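Local coordinates for protein putative isomerase (Sinorhizobium meliloti, PDB 2PPG) that is of unknown function but belongs to the enolase superfamily, pairing an N-terminal capping domain with a TIM-barrel-like domain in an eight-chain assembly, at residues 10-14 and 81-85; 24-28 and 191-195; 167-171 and 194-200; 180-184 and 363-367; 231-235 and 260-265. All blocks are in the same frame, centred on the assembly; numbering follows the deposited sequence.

Overall arrangement
Interaction 1 lies in the N-terminal capping domain, its centre about 34 to 43 Å from those of the other four. Interaction 2 bridges the two domains, joining a loop after strand 7-17 to one after barrel strand 185-189. It continues into interaction 3, centred about 10 Å away: D194 and D195 belong to both, and D194 offers one carboxylate oxygen to each. Interaction 3 joins helices 168-180 and 197-208; interaction 5, centred about 18 Å from it, joins helix 224-234 to the loop before strand 264-267. The two touch where V197 CB meets M234 SE at 3.8 Å. Interaction 4, a hairpin against the loop after helix 168-180, is centred about 23 Å from interaction 3.

Interaction 1: residues 10-14 and 81-85; sequences IESFT and MEIID
In the capping domain of this enolase-superfamily fold, S12 on strand 7-17 packs against M81, I84 and D85 on helix 77-92. The short axes pass 8.6 Å apart and run almost antiparallel at 172°, so this is helix-on-sheet packing. The polar link is a hydrogen bond from S12 OG to D85 OD1, 3.2 Å long. The hydroxyl meets that oxygen from above the carboxylate plane, 39° out of it. The other oxygen, D85 OD2, is taken by H391 ND1, so the carboxylate is held through both oxygens. A water accepts from S12 N at 2.7 Å and makes a weak bond to D85 OD2.

The hydroxyl also lies against I84, whose CG2 is 3.3 Å from S12 OG. The same methyl, I84 CG2, meets I10 CG2 at 4.2 Å, the two isoleucine side chains crossing at about a right angle. The selenomethionine M81 reaches from the helix to the strand, crossing the T14 side chain at about a right angle. M81 CG touches S12 CB at 3.7 Å, and M81 SE rests 3.7 Å from the backbone C of F13. A bend at its last torsion (chi3 -58°) then turns M81 CE onto T14 CG2, 3.8 Å away.

Strand 52-61 pairs with 7-17 and supports the same layer, with V55 against M81 and V57 against both S12 and I84. Near the chain end, S12 and T14 make backbone bonds to H391 and K389. Helix 119-140 adds A124 against I84, while I83, which does not touch the strand segment, packs on F120 of the second subunit.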
# COMPACT_ATOMS: atom_id res chain seq x y z
N ILE A 10 26.43 2.95 -44.20
CA ILE A 10 26.51 2.30 -42.90
C ILE A 10 27.13 0.92 -43.06
O ILE A 10 26.57 0.08 -43.72
CB ILE A 10 25.12 2.18 -42.25
CG1 ILE A 10 24.59 3.59 -41.91
CG2 ILE A 10 25.17 1.32 -41.01
CD1 ILE A 10 23.36 3.60 -41.04
N GLU A 11 28.29 0.70 -42.44
CA GLU A 11 28.95 -0.61 -42.48
C GLU A 11 29.18 -1.17 -41.07
O GLU A 11 29.48 -0.42 -40.14
CB GLU A 11 30.27 -0.51 -43.22
CG GLU A 11 30.15 -0.08 -44.67
CD GLU A 11 31.45 0.47 -45.23
OE1 GLU A 11 31.91 1.53 -44.77
OE2 GLU A 11 32.00 -0.15 -46.16
N SER A 12 29.06 -2.50 -40.95
CA SER A 12 29.23 -3.24 -39.68
C SER A 12 30.41 -4.20 -39.74
O SER A 12 30.67 -4.81 -40.78
CB SER A 12 27.99 -4.06 -39.37
OG SER A 12 26.82 -3.26 -39.38
N PHE A 13 31.11 -4.36 -38.61
CA PHE A 13 32.35 -5.14 -38.55
C PHE A 13 32.51 -5.85 -37.23
O PHE A 13 31.98 -5.41 -36.21
CB PHE A 13 33.59 -4.24 -38.67
CG PHE A 13 33.53 -3.23 -39.77
CD1 PHE A 13 34.10 -3.51 -41.01
CD2 PHE A 13 32.96 -1.99 -39.55
CE1 PHE A 13 34.07 -2.57 -42.03
CE2 PHE A 13 32.93 -1.05 -40.57
CZ PHE A 13 33.49 -1.34 -41.81
N THR A 14 33.30 -6.91 -37.24
CA THR A 14 33.75 -7.50 -36.00
C THR A 14 35.22 -7.23 -35.85
O THR A 14 35.94 -7.14 -36.83
CB THR A 14 33.53 -9.01 -35.95
OG1 THR A 14 33.92 -9.58 -37.21
CG2 THR A 14 32.07 -9.33 -35.67
N MSE A 81 24.87 -7.71 -36.45
CA MSE A 81 25.19 -7.10 -37.73
C MSE A 81 24.09 -7.31 -38.77
O MSE A 81 23.85 -6.45 -39.61
CB MSE A 81 26.52 -7.61 -38.27
CG MSE A 81 27.69 -7.22 -37.38
SE MSE A 81 29.47 -7.71 -38.04
CE MSE A 81 29.21 -9.64 -38.18
N GLU A 82 23.41 -8.45 -38.69
CA GLU A 82 22.33 -8.74 -39.61
C GLU A 82 21.17 -7.76 -39.38
O GLU A 82 20.63 -7.18 -40.33
CB GLU A 82 21.86 -10.19 -39.45
CG GLU A 82 20.82 -10.63 -40.45
CD GLU A 82 21.30 -10.60 -41.89
OE1 GLU A 82 22.50 -10.31 -42.11
OE2 GLU A 82 20.49 -10.85 -42.81
N ILE A 83 20.82 -7.56 -38.11
CA ILE A 83 19.82 -6.58 -37.73
C ILE A 83 20.18 -5.20 -38.31
O ILE A 83 19.34 -4.54 -38.92
CB ILE A 83 19.67 -6.50 -36.19
CG1 ILE A 83 19.19 -7.85 -35.62
CG2 ILE A 83 18.74 -5.37 -35.79
CD1 ILE A 83 19.35 -7.98 -34.10
N ILE A 84 21.44 -4.81 -38.14
CA ILE A 84 21.95 -3.55 -38.68
C ILE A 84 21.96 -3.49 -40.21
O ILE A 84 21.53 -2.51 -40.79
CB ILE A 84 23.37 -3.27 -38.18
CG1 ILE A 84 23.39 -3.25 -36.65
CG2 ILE A 84 23.89 -1.96 -38.75
CD1 ILE A 84 24.77 -3.15 -36.06
N ASP A 85 22.44 -4.54 -40.86
CA ASP A 85 22.58 -4.49 -42.32
C ASP A 85 21.29 -4.75 -43.09
O ASP A 85 21.07 -4.18 -44.16
CB ASP A 85 23.69 -5.42 -42.77
CG ASP A 85 25.06 -4.97 -42.27
OD1 ASP A 85 25.25 -3.75 -42.08
OD2 ASP A 85 25.93 -5.83 -42.07
O HOH W 1 28.33 -4.02 -43.09

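Interaction 2: residues 24-28 and 191-195; sequences LGKPR and PVADD
A nearly straight arginine spans the gap: R28 carries its guanidinium to D194 with CG through NE extended (chi3 179°), while the backbones stay well apart, the nearest CA pair, L24 and V192, being 7.5 Å from each other. Neither segment is regular helix or strand. Residues 24-28 belong to the loop after strand 7-17; the loop after barrel strand 185-189 contains residues 191-195. The contact therefore links the capping region to a beta-alpha loop of the TIM barrel, consistent with the way enolase-superfamily capping domains close over the C-terminal ends of the barrel strands.

The salt bridge uses a single nitrogen, R28 NH2, at 2.7 Å from D194 OD1. The oxygen is met nearly along its C-O axis and lies slightly tilted from the guanidinium plane, and the N-H...O angle of 149° shows a moderately bent bond. The guanidinium and carboxylate planes are well inclined to each other, at 53°. P191 O lies over a guanidinium face, but at 3.5 Å from R28 NH2 the angle is too poor for a hydrogen bond. The loop on the D194 side turns tightly, A193 being the centre of an inverse gamma turn.

L24 supplies the apolar half. Its CD2 reaches P191 CB at 3.9 Å and V192 CG2 at 4.0 Å, and H219 touches both L24 and P191 from a neighbouring loop. V192 CG2 also abuts the L24 carbonyl, 3.3 Å from its O.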
# COMPACT_ATOMS: atom_id res chain seq x y z
N LEU A 24 38.09 -13.20 -16.87
CA LEU A 24 37.61 -13.56 -15.53
C LEU A 24 38.47 -14.65 -14.88
O LEU A 24 38.16 -15.11 -13.78
CB LEU A 24 36.13 -13.98 -15.59
CG LEU A 24 35.17 -13.78 -14.41
CD1 LEU A 24 33.84 -13.28 -14.93
CD2 LEU A 24 34.99 -15.06 -13.62
N GLY A 25 39.54 -15.06 -15.55
CA GLY A 25 40.45 -16.07 -15.01
C GLY A 25 40.46 -17.38 -15.78
O GLY A 25 39.72 -17.56 -16.75
N LYS A 26 41.30 -18.31 -15.32
CA LYS A 26 41.44 -19.63 -15.95
C LYS A 26 40.24 -20.53 -15.63
O LYS A 26 39.68 -20.45 -14.54
CB LYS A 26 42.74 -20.30 -15.49
CG LYS A 26 44.00 -19.59 -15.95
CD LYS A 26 45.27 -20.34 -15.55
CE LYS A 26 46.53 -19.56 -15.94
NZ LYS A 26 47.78 -20.22 -15.45
N PRO A 27 39.85 -21.39 -16.59
CA PRO A 27 38.72 -22.29 -16.37
C PRO A 27 38.96 -23.28 -15.23
O PRO A 27 40.09 -23.69 -14.99
CB PRO A 27 38.60 -23.04 -17.71
CG PRO A 27 39.93 -22.87 -18.37
CD PRO A 27 40.42 -21.53 -17.94
N ARG A 28 37.88 -23.64 -14.53
CA ARG A 28 37.92 -24.70 -13.54
C ARG A 28 37.65 -26.02 -14.25
O ARG A 28 37.22 -26.00 -15.40
CB ARG A 28 36.90 -24.44 -12.44
CG ARG A 28 37.34 -23.39 -11.44
CD ARG A 28 36.17 -22.92 -10.61
NE ARG A 28 36.56 -21.92 -9.62
CZ ARG A 28 35.70 -21.24 -8.85
NH1 ARG A 28 34.40 -21.46 -8.95
NH2 ARG A 28 36.16 -20.35 -7.98
N PRO A 191 32.52 -15.04 -8.52
CA PRO A 191 32.94 -16.26 -9.23
C PRO A 191 34.44 -16.59 -9.15
O PRO A 191 34.88 -17.61 -9.67
CB PRO A 191 32.58 -15.96 -10.69
CG PRO A 191 31.47 -15.00 -10.62
CD PRO A 191 31.78 -14.13 -9.42
N VAL A 192 35.21 -15.73 -8.50
CA VAL A 192 36.65 -15.90 -8.43
C VAL A 192 37.08 -16.14 -6.99
O VAL A 192 38.15 -16.70 -6.74
CB VAL A 192 37.38 -14.68 -9.06
CG1 VAL A 192 38.72 -14.42 -8.40
CG2 VAL A 192 37.53 -14.85 -10.57
N ALA A 193 36.22 -15.76 -6.05
CA ALA A 193 36.53 -15.86 -4.62
C ALA A 193 36.50 -17.31 -4.14
O ALA A 193 35.52 -17.77 -3.56
CB ALA A 193 35.56 -15.01 -3.81
N ASP A 194 37.61 -18.02 -4.38
CA ASP A 194 37.71 -19.45 -4.11
C ASP A 194 37.43 -19.81 -2.66
O ASP A 194 36.71 -20.76 -2.39
CB ASP A 194 39.08 -19.98 -4.52
CG ASP A 194 39.41 -19.66 -5.96
OD1 ASP A 194 38.61 -20.03 -6.86
OD2 ASP A 194 40.48 -19.05 -6.20
N ASP A 195 38.00 -19.04 -1.74
CA ASP A 195 37.85 -19.29 -0.30
C ASP A 195 36.53 -18.75 0.27
O ASP A 195 36.31 -18.80 1.48
CB ASP A 195 39.03 -18.70 0.48
CG ASP A 195 40.39 -19.18 -0.04
OD1 ASP A 195 41.40 -18.98 0.68
OD2 ASP A 195 40.46 -19.73 -1.16

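Interaction 3: residues 167-171 and 194-200; sequences TRAKR and DDGVAKE
R168 and R171, on the first turn of helix 168-180, bind acidic residues in and just before the first turn of helix 197-208, through an R171-D194-E200 salt-bridge network and a separate R168-D195 bridge. Two successive helices of the barrel wall are thereby joined. Among the ionic contacts, R171 grips E200 side-on, with NE to OE2 and NH2 to OE1, the latter 3.1 Å long through the syn lone pair. NH2 also reaches OE2, at 2.8 Å, so that oxygen accepts twice. The modelled NE to OE2 separation of 2.5 Å is short and its exact value deserves caution, but the guanidinium and carboxylate planes differ by only 21°, which supports the side-on pairing. A weak, long bond runs from R171 NH1 to D194 OD2; E165 O also takes this nitrogen, and D194 has its stronger partner in R28.

R168 forms the second ionic pair. Its NE lies 2.8 Å from D195 OD1, approaching from well above the carboxylate plane, 56° out of it. Bends at chi2 and chi3 fold the chain down to that oxygen.

Of the other polar contacts, R168 NH1 makes a weak bond to K199 O at 2.7 Å, bent to 125°. Van der Waals contacts complete the interface: K199 CB lies over one face of the R168 guanidinium, and R168 CD passes E200 OE1 at 3.4 Å. The R171 guanidinium has T167 O and R168 N over one face.

The start of helix 168-180 is itself capped: at the N-cap, T167 OG1 accepts from K170 N at 3.1 Å.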
# COMPACT_ATOMS: atom_id res chain seq x y z
N THR A 167 45.36 -17.18 -6.53
CA THR A 167 45.14 -17.25 -5.09
C THR A 167 44.65 -15.92 -4.52
O THR A 167 44.86 -14.85 -5.10
CB THR A 167 46.41 -17.70 -4.30
OG1 THR A 167 47.41 -16.68 -4.36
CG2 THR A 167 47.00 -19.00 -4.88
N ARG A 168 43.99 -16.01 -3.37
CA ARG A 168 43.55 -14.86 -2.60
C ARG A 168 44.68 -13.83 -2.44
O ARG A 168 44.53 -12.66 -2.82
CB ARG A 168 43.05 -15.32 -1.23
CG ARG A 168 41.88 -14.53 -0.71
CD ARG A 168 40.96 -15.41 0.09
NE ARG A 168 41.68 -16.21 1.07
CZ ARG A 168 41.97 -15.81 2.31
NH1 ARG A 168 41.61 -14.60 2.73
NH2 ARG A 168 42.63 -16.62 3.12
N ALA A 169 45.81 -14.28 -1.90
CA ALA A 169 46.99 -13.45 -1.67
C ALA A 169 47.60 -12.86 -2.95
O ALA A 169 48.06 -11.71 -2.96
CB ALA A 169 48.05 -14.25 -0.90
N LYS A 170 47.60 -13.63 -4.03
CA LYS A 170 48.06 -13.13 -5.31
C LYS A 170 47.13 -12.02 -5.85
O LYS A 170 47.60 -11.05 -6.46
CB LYS A 170 48.26 -14.26 -6.33
CG LYS A 170 49.65 -14.92 -6.24
CD LYS A 170 50.11 -15.62 -7.55
CE LYS A 170 50.13 -17.16 -7.45
NZ LYS A 170 49.03 -17.84 -8.20
N ARG A 171 45.83 -12.15 -5.59
CA ARG A 171 44.88 -11.13 -6.02
C ARG A 171 45.01 -9.84 -5.20
O ARG A 171 44.94 -8.72 -5.73
CB ARG A 171 43.45 -11.66 -5.98
CG ARG A 171 43.18 -12.79 -6.96
CD ARG A 171 41.70 -13.11 -7.04
NE ARG A 171 41.19 -13.76 -5.85
CZ ARG A 171 41.16 -15.08 -5.69
NH1 ARG A 171 41.62 -15.89 -6.64
NH2 ARG A 171 40.66 -15.60 -4.57
N ASP A 194 37.61 -18.02 -4.38
CA ASP A 194 37.71 -19.45 -4.11
C ASP A 194 37.43 -19.81 -2.66
O ASP A 194 36.71 -20.76 -2.39
CB ASP A 194 39.08 -19.98 -4.52
CG ASP A 194 39.41 -19.66 -5.96
OD1 ASP A 194 38.61 -20.03 -6.86
OD2 ASP A 194 40.48 -19.05 -6.20
N ASP A 195 38.00 -19.04 -1.74
CA ASP A 195 37.85 -19.29 -0.30
C ASP A 195 36.53 -18.75 0.27
O ASP A 195 36.31 -18.80 1.48
CB ASP A 195 39.03 -18.70 0.48
CG ASP A 195 40.39 -19.18 -0.04
OD1 ASP A 195 41.40 -18.98 0.68
OD2 ASP A 195 40.46 -19.73 -1.16
N GLY A 196 35.67 -18.22 -0.61
CA GLY A 196 34.43 -17.57 -0.19
C GLY A 196 34.62 -16.07 0.01
O GLY A 196 35.60 -15.64 0.63
N VAL A 197 33.68 -15.28 -0.51
CA VAL A 197 33.77 -13.80 -0.49
C VAL A 197 34.17 -13.16 0.86
O VAL A 197 34.85 -12.13 0.87
CB VAL A 197 32.48 -13.10 -1.03
CG1 VAL A 197 32.25 -13.44 -2.49
CG2 VAL A 197 31.26 -13.44 -0.17
N ALA A 198 33.76 -13.76 1.98
CA ALA A 198 34.09 -13.23 3.30
C ALA A 198 35.60 -13.16 3.51
O ALA A 198 36.12 -12.14 3.98
CB ALA A 198 33.43 -14.05 4.40
N LYS A 199 36.29 -14.23 3.15
CA LYS A 199 37.73 -14.31 3.34
C LYS A 199 38.42 -13.39 2.35
O LYS A 199 39.52 -12.90 2.61
CB LYS A 199 38.23 -15.75 3.17
CG LYS A 199 37.86 -16.71 4.29
CD LYS A 199 38.46 -18.11 4.03
CE LYS A 199 37.56 -19.26 4.53
NZ LYS A 199 37.84 -19.64 5.93
N GLU A 200 37.75 -13.14 1.23
CA GLU A 200 38.26 -12.27 0.18
C GLU A 200 38.28 -10.80 0.62
O GLU A 200 39.27 -10.08 0.36
CB GLU A 200 37.43 -12.44 -1.10
CG GLU A 200 38.16 -12.09 -2.38
CD GLU A 200 39.01 -13.24 -2.92
OE1 GLU A 200 38.89 -14.38 -2.39
OE2 GLU A 200 39.78 -13.00 -3.87

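Interaction 4: residues 180-184 and 363-367; sequences AKGFS and CLNGE
The F183 ring lies flat beneath the G366 backbone, which forms the first shell of the contact. G366 CA is 3.6 Å from the ring centroid and only 19° off its normal, a CH-pi contact over the face, and G366 N is above the centre of the same face. C363 approaches at the ring edge instead: its SG is 5.2 Å from the centroid and 84° off the normal, with 4.0 Å to F183 CE1. F183 reaches under the turn because its CG stands beside the backbone N (chi1 -66°).

Next to the ring, backbone meets backbone. The CA atoms of G182 and N365 are 4.1 Å apart, with no direct hydrogen bond between the segments. A water joins them instead, donating to K181 O at 2.9 Å and accepting from N365 N at 2.9 Å. N365 CA also points a C-H at K181 O, 3.4 Å away and fairly straight.

Glycines on both sides permit this closeness: N365 CA fills the place of a CB on G182, and G182 O that of one on G366. G182 has positive phi in a Schellman motif that ends helix 168-180 before barrel strand 185-189, and so belongs to an alpha-beta loop at the N-terminal end of the TIM-barrel strands. Opposite it, N365 and G366 both have positive phi and make a tight turn, close to type I', between strands 362-364 and 367-369, with L364 N bonded to E367 O.

Farther out, W178 meets the F183 ring edge-to-face, and the F345 ring lies nearly parallel to it. A158 on strand 155-161 makes a backbone hydrogen bond with G366 and also touches F183 and C363.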
# COMPACT_ATOMS: atom_id res chain seq x y z
N ALA A 180 49.31 1.40 -5.76
CA ALA A 180 50.53 2.19 -5.87
C ALA A 180 50.51 3.07 -7.14
O ALA A 180 51.14 4.13 -7.18
CB ALA A 180 51.76 1.29 -5.86
N LYS A 181 49.78 2.62 -8.16
CA LYS A 181 49.61 3.41 -9.37
C LYS A 181 48.56 4.53 -9.25
O LYS A 181 48.30 5.24 -10.22
CB LYS A 181 49.29 2.50 -10.56
CG LYS A 181 50.51 1.84 -11.18
CD LYS A 181 50.12 0.57 -11.92
CE LYS A 181 51.25 0.04 -12.76
NZ LYS A 181 50.86 -1.23 -13.43
N GLY A 182 47.97 4.69 -8.07
CA GLY A 182 47.08 5.82 -7.80
C GLY A 182 45.58 5.53 -7.75
O GLY A 182 44.76 6.45 -7.77
N PHE A 183 45.22 4.25 -7.69
CA PHE A 183 43.81 3.88 -7.60
C PHE A 183 43.43 3.55 -6.16
O PHE A 183 44.23 2.96 -5.43
CB PHE A 183 43.52 2.69 -8.52
CG PHE A 183 43.67 3.01 -9.98
CD1 PHE A 183 42.55 3.20 -10.78
CD2 PHE A 183 44.93 3.10 -10.56
CE1 PHE A 183 42.68 3.49 -12.13
CE2 PHE A 183 45.07 3.39 -11.92
CZ PHE A 183 43.93 3.59 -12.71
N SER A 184 42.23 3.94 -5.75
CA SER A 184 41.79 3.68 -4.37
C SER A 184 40.36 3.13 -4.27
O SER A 184 39.71 3.26 -3.23
CB SER A 184 41.94 4.94 -3.54
OG SER A 184 41.44 6.05 -4.28
N CYS A 363 43.39 6.55 -18.91
CA CYS A 363 43.03 6.32 -17.53
C CYS A 363 44.30 6.12 -16.73
O CYS A 363 45.02 5.15 -16.95
CB CYS A 363 42.12 5.11 -17.41
SG CYS A 363 41.58 4.86 -15.73
N LEU A 364 44.58 7.04 -15.81
CA LEU A 364 45.81 7.00 -15.04
C LEU A 364 45.60 7.66 -13.67
O LEU A 364 44.76 8.54 -13.51
CB LEU A 364 46.93 7.70 -15.83
CG LEU A 364 47.04 9.23 -15.70
CD1 LEU A 364 48.32 9.79 -16.36
CD2 LEU A 364 45.79 9.97 -16.19
N ASN A 365 46.37 7.22 -12.67
CA ASN A 365 46.24 7.76 -11.30
C ASN A 365 44.80 7.79 -10.76
O ASN A 365 44.37 8.78 -10.16
CB ASN A 365 46.88 9.15 -11.17
CG ASN A 365 48.40 9.11 -11.28
OD1 ASN A 365 49.09 8.56 -10.42
ND2 ASN A 365 48.92 9.72 -12.35
N GLY A 366 44.07 6.70 -10.96
CA GLY A 366 42.70 6.58 -10.46
C GLY A 366 41.72 7.53 -11.11
O GLY A 366 40.75 7.94 -10.48
N GLU A 367 41.96 7.86 -12.38
CA GLU A 367 41.10 8.79 -13.10
C GLU A 367 41.07 8.54 -14.61
O GLU A 367 42.11 8.46 -15.27
CB GLU A 367 41.59 10.21 -12.89
CG GLU A 367 41.07 10.91 -11.69
CD GLU A 367 41.49 12.37 -11.68
OE1 GLU A 367 42.50 12.71 -12.35
OE2 GLU A 367 40.81 13.17 -11.01
O HOH W 2 48.36 5.09 -13.11

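Interaction 5: residues 231-235 and 260-265; sequences IKAME and SVSTAI
The last turn of helix 224-234 runs beside residues 260-265 in the same chain sense, with CA separations of 7.2 Å for K232 and V261 and 7.8 Å for E235 and T263. At that spacing side chains carry the contact. E235, extended beyond CG, brings OE2 to the loop residues S262 and T263. T263 OG1 donates to E235 OE2 at 2.7 Å, from 36° above the carboxylate plane. Two weaker donors, T263 N and S262 OG, converge on the same oxygen, so its position is fixed from both backbone and side chain.

K232 makes the other polar bond. A bend at chi4 (-58°) turns K232 NZ toward S260 O, 3.2 Å away and in the carbonyl plane, with a C=O...N angle of 155°. The aliphatic part of K232 passes V261 CG1.

On the buried side, I231 supplies the apolar contact. Its CG2 meets V261 CG1 at 3.9 Å, the side chains crossing at about a right angle, and T263 OG1 at 3.8 Å. I231 CD1 comes to 4.3 Å from I265 CD1.

The contact joins helix 224-234 to the connection between the next helix, 251-260, and strand 264-267 of the TIM barrel. I231 also packs on V257 of helix 251-260 and, like I265, on A242 of strand 241-243, which lies next to strand 264-267. M234 faces V197 and M201 of helix 197-208, while S262 packs on K232 of the third subunit and K232 on S262 of the fourth.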
# COMPACT_ATOMS: atom_id res chain seq x y z
N ILE A 231 26.39 -10.62 1.95
CA ILE A 231 26.66 -9.22 2.22
C ILE A 231 27.00 -8.99 3.69
O ILE A 231 28.05 -8.42 4.00
CB ILE A 231 25.48 -8.33 1.82
CG1 ILE A 231 25.28 -8.40 0.31
CG2 ILE A 231 25.70 -6.89 2.27
CD1 ILE A 231 23.94 -7.89 -0.17
N LYS A 232 26.13 -9.44 4.59
CA LYS A 232 26.31 -9.25 6.02
C LYS A 232 27.60 -9.88 6.53
O LYS A 232 28.12 -9.47 7.56
CB LYS A 232 25.12 -9.80 6.81
CG LYS A 232 23.90 -8.89 6.81
CD LYS A 232 23.00 -9.17 8.01
CE LYS A 232 21.73 -8.32 8.00
NZ LYS A 232 21.99 -6.85 7.98
N ALA A 233 28.12 -10.85 5.79
CA ALA A 233 29.36 -11.51 6.17
C ALA A 233 30.56 -10.63 5.80
O ALA A 233 31.61 -10.70 6.44
CB ALA A 233 29.47 -12.87 5.51
N MSE A 234 30.37 -9.81 4.77
CA MSE A 234 31.41 -8.96 4.22
C MSE A 234 31.43 -7.58 4.87
O MSE A 234 32.45 -6.89 4.81
CB MSE A 234 31.19 -8.78 2.72
CG MSE A 234 31.58 -9.95 1.86
SE MSE A 234 31.34 -9.60 -0.06
CE MSE A 234 29.40 -9.71 -0.15
N GLU A 235 30.32 -7.17 5.46
CA GLU A 235 30.16 -5.82 6.00
C GLU A 235 31.10 -5.42 7.14
O GLU A 235 31.53 -4.27 7.19
CB GLU A 235 28.69 -5.53 6.37
CG GLU A 235 27.86 -5.02 5.19
CD GLU A 235 26.35 -4.99 5.45
OE1 GLU A 235 25.81 -5.96 6.03
OE2 GLU A 235 25.69 -4.01 5.07
N SER A 260 17.20 -4.96 3.55
CA SER A 260 17.72 -5.75 4.66
C SER A 260 19.16 -5.46 5.06
O SER A 260 19.64 -5.97 6.06
CB SER A 260 17.57 -7.24 4.37
OG SER A 260 16.23 -7.57 4.03
N VAL A 261 19.86 -4.64 4.28
CA VAL A 261 21.27 -4.33 4.57
C VAL A 261 21.54 -2.84 4.40
O VAL A 261 20.90 -2.18 3.59
CB VAL A 261 22.23 -5.13 3.66
CG1 VAL A 261 22.17 -6.61 3.99
CG2 VAL A 261 21.91 -4.90 2.18
N SER A 262 22.49 -2.30 5.14
CA SER A 262 22.77 -0.87 4.99
C SER A 262 23.60 -0.58 3.73
O SER A 262 23.65 0.55 3.27
CB SER A 262 23.44 -0.31 6.24
OG SER A 262 24.62 -1.02 6.51
N THR A 263 24.21 -1.62 3.18
CA THR A 263 25.05 -1.53 1.99
C THR A 263 24.28 -1.13 0.74
O THR A 263 23.18 -1.64 0.46
CB THR A 263 25.74 -2.87 1.69
OG1 THR A 263 26.65 -3.19 2.74
CG2 THR A 263 26.51 -2.82 0.36
N ALA A 264 24.89 -0.22 -0.02
CA ALA A 264 24.34 0.27 -1.26
C ALA A 264 24.24 -0.88 -2.28
O ALA A 264 25.16 -1.68 -2.41
CB ALA A 264 25.21 1.37 -1.77
N ILE A 265 23.12 -0.96 -2.99
CA ILE A 265 22.90 -2.05 -3.93
C ILE A 265 23.00 -1.53 -5.35
O ILE A 265 22.33 -0.55 -5.69
CB ILE A 265 21.50 -2.71 -3.75
CG1 ILE A 265 21.38 -3.36 -2.37
CG2 ILE A 265 21.25 -3.74 -4.84
CD1 ILE A 265 22.53 -4.22 -2.00